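Local coordinates for periplasmic binding protein/LacI transcriptional regulator (Alkaliphilus metalliredigens, PDB 3CTP) that probably acts as a LacI-family transcriptional regulator and holds the sugar beta-D-xylulofuranose in a pocket between its two lobes, at residues Met247-Lys251 with Leu275-Leu279; Ile257-Ile263 with Glu321-Ser325. All coordinates share one frame; numbering follows the deposited sequence.

Interaction 1 (Met247-Lys251 with Leu275-Leu279); sequences MRALK and LYPSL
Met247 reaches from its helix into the loop Leu275-Leu279 and carries the tightly packed part of this contact. The chain runs straight through CG to SD and then bends at its last torsion (chi3 58°), which swings CE against the proline: Met247 CE lies 3.5 Å from Pro277 O and 4.0 Å from Pro277 CD. On the way, Met247 SD passes Leu279 CD1 at 4.0 Å, the two side chains lying at a slant to each other. Leu275 adds a looser touch, Leu275 CD1 being 4.4 Å from Met247 CE. An unbranched, flexible thioether suits this place, since it can pass a leucine methyl with its sulfur and still set its end methyl against Pro277. A cis peptide bond precedes Pro277, a geometry that proline tolerates far better than other residues and that turns the chain sharply here. Pro277 O is buried beneath the methionine and finds no hydrogen-bond partner in the model.

Toward solvent the contact thins to one polar link. The long aliphatic chain of Lys251, extended beyond CG, brings its ammonium to the carbonyl of Tyr276; the modelled separation of Lys251 NZ from Tyr276 O, 2.3 Å, is too short to be taken literally. Tyr276 is exposed, its CB directed away from the helix, and Lys251 and Tyr276 also pack against Tyr276 and Lys251 of the second subunit.

The contact thus joins the C-terminal half of helix 240-252 to the loop between helix 271-274 and strand 281-283. Leu275 and Leu279 also rest on Ala244 and Ala243 of that helix, and Leu279 reaches Ile263 of strand 262-264.

Interaction 2 (Ile257-Ile263 with Glu321-Ser325); sequences IPQEVQI and ETTIS. With NA (sodium ion), chain D.
Three hydrogen bonds tie Gln262 and Ile263 to the terminal segment Thr322-Ile324. Two involve Ile263: its N donates to Thr322 O at 2.9 Å, and its O receives Thr322 OG1 at 2.7 Å, so one threonine grips both backbone polar groups of Ile263. With chi1 at 57°, the Thr322 hydroxyl sits between its own N and carbonyl carbon and faces that oxygen; it is also bonded to Thr280 N. The third bond runs from Ile324 N to Gln262 OE1 (2.9 Å), nearly straight at hydrogen (160°) but approaching from well above the amide's carbonyl plane. A weaker CA-H...O contact joins Gln262 CA to Thr322 O.

Van der Waals contacts fill in around these bonds. The Ile324 and Gln262 side chains cross at about a right angle, Ile324 CD1 lying 3.4 Å from Gln262 NE2, while the other branch of Ile324, CG2, meets Pro258 CB at 4.0 Å. Ile257 CG2 lies alongside Thr322, whose branched, half-polar side chain suits a site needing both a methyl and a hydroxyl. A leucine in place of Gln262 would probably leave Ile324 N without its acceptor and the terminal segment freer to move.

Metal coordination comes from the loop between Pro258 and Gln262: Glu260 O binds a sodium ion at 2.2 Å, together with two waters and the carbonyl oxygens of Val230 and Tyr232.

Strand 262-264 is the outermost strand of its four-stranded parallel sheet within the chain, beside strand 234-237. The segment after strand 311-318 runs past it, while Met247 and Leu250 of helix 240-252 cover Ile257.

Interaction 1 draws on helix 240-252 and interaction 2 on strand 262-264, which follow each other in the chain, and the two contacts adjoin: Ser278 O lies 2.9 Å from Glu321 N, probably a hydrogen bond, and Glu321 OE1 accepts from Ser278 N. Met247 of interaction 1 also touches Ile257 and Thr322 of interaction 2, so the helix packs on both. Interaction 1 is partly buried and relies on a helix side chain against a loop, with its polar edge near the second subunit. Interaction 2 is more buried and mixes backbone-directed hydrogen bonds with apolar packing, as befits the edge of a sheet, whose backbone groups need partners; no other protein chain of the assembly touches it. Neither lines the sugar pocket.

Interaction 1 (Met247-Lys251 with Leu275-Leu279)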
# COMPACT_ATOMS: atom_id res chain seq x y z
N MET A 247 16.76 4.76 -3.45
CA MET A 247 16.95 6.20 -3.54
C MET A 247 17.00 6.82 -2.14
O MET A 247 17.74 7.79 -1.93
CB MET A 247 15.80 6.82 -4.34
CG MET A 247 15.89 6.51 -5.84
SD MET A 247 14.52 7.12 -6.91
CE MET A 247 14.55 8.90 -6.60
N ARG A 248 16.19 6.31 -1.22
CA ARG A 248 16.21 6.85 0.16
C ARG A 248 17.60 6.68 0.76
O ARG A 248 18.14 7.60 1.40
CB ARG A 248 15.20 6.11 1.05
CG ARG A 248 15.52 6.17 2.58
CD ARG A 248 14.44 5.39 3.36
NE ARG A 248 14.58 5.44 4.82
CZ ARG A 248 15.20 4.50 5.53
NH1 ARG A 248 15.76 3.47 4.91
NH2 ARG A 248 15.26 4.60 6.85
N ALA A 249 18.19 5.50 0.55
CA ALA A 249 19.53 5.24 1.07
C ALA A 249 20.56 6.15 0.44
O ALA A 249 21.44 6.66 1.12
CB ALA A 249 19.93 3.80 0.85
N LEU A 250 20.46 6.35 -0.87
CA LEU A 250 21.38 7.26 -1.57
C LEU A 250 21.22 8.69 -1.07
O LEU A 250 22.23 9.39 -0.81
CB LEU A 250 21.14 7.19 -3.09
CG LEU A 250 21.62 5.90 -3.77
CD1 LEU A 250 21.08 5.78 -5.18
CD2 LEU A 250 23.16 5.80 -3.79
N LYS A 251 19.97 9.14 -0.91
CA LYS A 251 19.71 10.50 -0.41
C LYS A 251 20.32 10.71 0.99
O LYS A 251 20.86 11.80 1.30
CB LYS A 251 18.20 10.79 -0.38
CG LYS A 251 17.56 11.04 -1.74
CD LYS A 251 16.04 11.07 -1.59
CE LYS A 251 15.33 11.40 -2.89
NZ LYS A 251 13.86 11.57 -2.66
N LEU A 275 7.17 10.25 -5.00
CA LEU A 275 8.51 10.70 -4.56
C LEU A 275 9.35 11.54 -5.58
O LEU A 275 8.95 11.71 -6.72
CB LEU A 275 9.35 9.52 -4.09
CG LEU A 275 9.66 8.43 -5.15
CD1 LEU A 275 10.14 8.99 -6.49
CD2 LEU A 275 10.70 7.50 -4.62
N TYR A 276 10.52 12.01 -5.14
CA TYR A 276 11.26 13.09 -5.83
C TYR A 276 12.78 12.90 -5.77
O TYR A 276 13.32 12.58 -4.71
CB TYR A 276 10.89 14.43 -5.19
CG TYR A 276 11.66 15.62 -5.70
CD1 TYR A 276 11.06 16.54 -6.54
CD2 TYR A 276 12.98 15.82 -5.33
CE1 TYR A 276 11.76 17.64 -7.02
CE2 TYR A 276 13.69 16.92 -5.80
CZ TYR A 276 13.07 17.83 -6.64
OH TYR A 276 13.76 18.92 -7.10
N PRO A 277 13.46 13.05 -6.90
CA PRO A 277 12.85 13.32 -8.20
C PRO A 277 11.98 12.13 -8.60
O PRO A 277 12.20 11.02 -8.12
CB PRO A 277 14.04 13.47 -9.15
CG PRO A 277 15.18 12.81 -8.47
CD PRO A 277 14.92 12.87 -7.00
N SER A 278 11.01 12.36 -9.48
CA SER A 278 10.11 11.30 -9.91
C SER A 278 10.87 10.25 -10.73
O SER A 278 11.82 10.56 -11.42
CB SER A 278 8.95 11.86 -10.71
OG SER A 278 9.48 12.64 -11.79
N LEU A 279 10.39 9.01 -10.64
CA LEU A 279 11.16 7.84 -11.04
C LEU A 279 10.91 7.41 -12.49
O LEU A 279 9.79 7.09 -12.86
CB LEU A 279 10.76 6.67 -10.12
CG LEU A 279 11.42 5.32 -10.36
CD1 LEU A 279 12.91 5.38 -10.14
CD2 LEU A 279 10.80 4.34 -9.37

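Interaction 2 (Ile257-Ile263 with Glu321-Ser325)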
# COMPACT_ATOMS: atom_id res chain seq x y z
N ILE A 257 20.65 12.68 -7.47
CA ILE A 257 20.06 11.91 -8.57
C ILE A 257 19.30 12.92 -9.42
O ILE A 257 18.49 13.68 -8.90
CB ILE A 257 19.08 10.87 -7.99
CG1 ILE A 257 19.83 9.89 -7.09
CG2 ILE A 257 18.36 10.11 -9.10
CD1 ILE A 257 18.90 9.09 -6.16
N PRO A 258 19.54 12.93 -10.74
CA PRO A 258 20.34 11.99 -11.53
C PRO A 258 21.77 12.45 -11.81
O PRO A 258 22.47 11.81 -12.59
CB PRO A 258 19.60 11.99 -12.87
CG PRO A 258 19.12 13.40 -13.01
CD PRO A 258 18.79 13.87 -11.61
N GLN A 259 22.18 13.55 -11.19
CA GLN A 259 23.51 14.14 -11.48
C GLN A 259 24.66 13.17 -11.23
O GLN A 259 25.64 13.14 -11.99
CB GLN A 259 23.73 15.40 -10.65
CG GLN A 259 22.83 16.56 -11.02
CD GLN A 259 21.58 16.62 -10.18
OE1 GLN A 259 21.06 15.60 -9.73
NE2 GLN A 259 21.08 17.84 -9.94
N GLU A 260 24.56 12.39 -10.16
CA GLU A 260 25.64 11.50 -9.80
C GLU A 260 25.34 10.05 -10.17
O GLU A 260 26.26 9.26 -10.43
CB GLU A 260 25.89 11.59 -8.30
CG GLU A 260 26.49 12.94 -7.92
CD GLU A 260 26.95 12.98 -6.49
OE1 GLU A 260 26.10 13.03 -5.59
OE2 GLU A 260 28.18 12.99 -6.28
N VAL A 261 24.07 9.68 -10.16
CA VAL A 261 23.72 8.34 -10.57
C VAL A 261 22.29 8.38 -11.08
O VAL A 261 21.46 9.13 -10.53
CB VAL A 261 23.86 7.36 -9.41
CG1 VAL A 261 22.95 7.75 -8.31
CG2 VAL A 261 23.56 5.91 -9.89
N GLN A 262 22.02 7.63 -12.14
CA GLN A 262 20.68 7.58 -12.74
C GLN A 262 19.99 6.31 -12.28
O GLN A 262 20.68 5.31 -12.05
CB GLN A 262 20.76 7.60 -14.25
CG GLN A 262 21.47 8.87 -14.80
CD GLN A 262 21.39 8.93 -16.30
OE1 GLN A 262 20.30 8.90 -16.87
NE2 GLN A 262 22.55 8.97 -16.97
N ILE A 263 18.66 6.35 -12.15
CA ILE A 263 17.90 5.21 -11.60
C ILE A 263 16.72 4.94 -12.52
O ILE A 263 16.01 5.88 -12.93
CB ILE A 263 17.31 5.54 -10.20
CG1 ILE A 263 18.35 6.20 -9.29
CG2 ILE A 263 16.67 4.29 -9.58
CD1 ILE A 263 19.44 5.29 -8.84
N GLU A 321 12.33 11.92 -13.92
CA GLU A 321 13.43 12.81 -13.53
C GLU A 321 14.69 12.11 -13.03
O GLU A 321 15.73 12.75 -12.85
CB GLU A 321 12.96 13.81 -12.47
CG GLU A 321 11.91 14.83 -12.94
CD GLU A 321 11.25 15.58 -11.78
OE1 GLU A 321 11.17 15.05 -10.65
OE2 GLU A 321 10.78 16.73 -12.00
N THR A 322 14.62 10.78 -12.80
CA THR A 322 15.82 10.08 -12.32
C THR A 322 16.76 9.59 -13.42
O THR A 322 17.78 8.94 -13.14
CB THR A 322 15.43 8.89 -11.43
OG1 THR A 322 14.59 8.03 -12.19
CG2 THR A 322 14.65 9.37 -10.20
N THR A 323 16.42 9.87 -14.68
CA THR A 323 17.39 9.70 -15.77
C THR A 323 17.46 11.02 -16.51
O THR A 323 16.52 11.82 -16.46
CB THR A 323 17.00 8.56 -16.74
OG1 THR A 323 15.65 8.77 -17.20
CG2 THR A 323 17.06 7.24 -16.01
N ILE A 324 18.59 11.27 -17.17
CA ILE A 324 18.85 12.58 -17.76
C ILE A 324 18.19 12.71 -19.12
O ILE A 324 18.02 11.73 -19.82
CB ILE A 324 20.34 12.79 -17.92
CG1 ILE A 324 20.92 11.66 -18.78
CG2 ILE A 324 21.02 12.86 -16.54
CD1 ILE A 324 22.45 11.70 -18.95
N SER A 325 17.84 13.94 -19.49
CA SER A 325 17.24 14.22 -20.79
C SER A 325 17.67 15.59 -21.28
O SER A 325 18.10 16.43 -20.48
CB SER A 325 15.71 14.17 -20.69
OG SER A 325 15.26 12.83 -20.53
NA NA D . 27.99 7.84 -10.29
O HOH W 1 29.71 9.18 -9.77
O HOH W 2 28.81 8.12 -12.37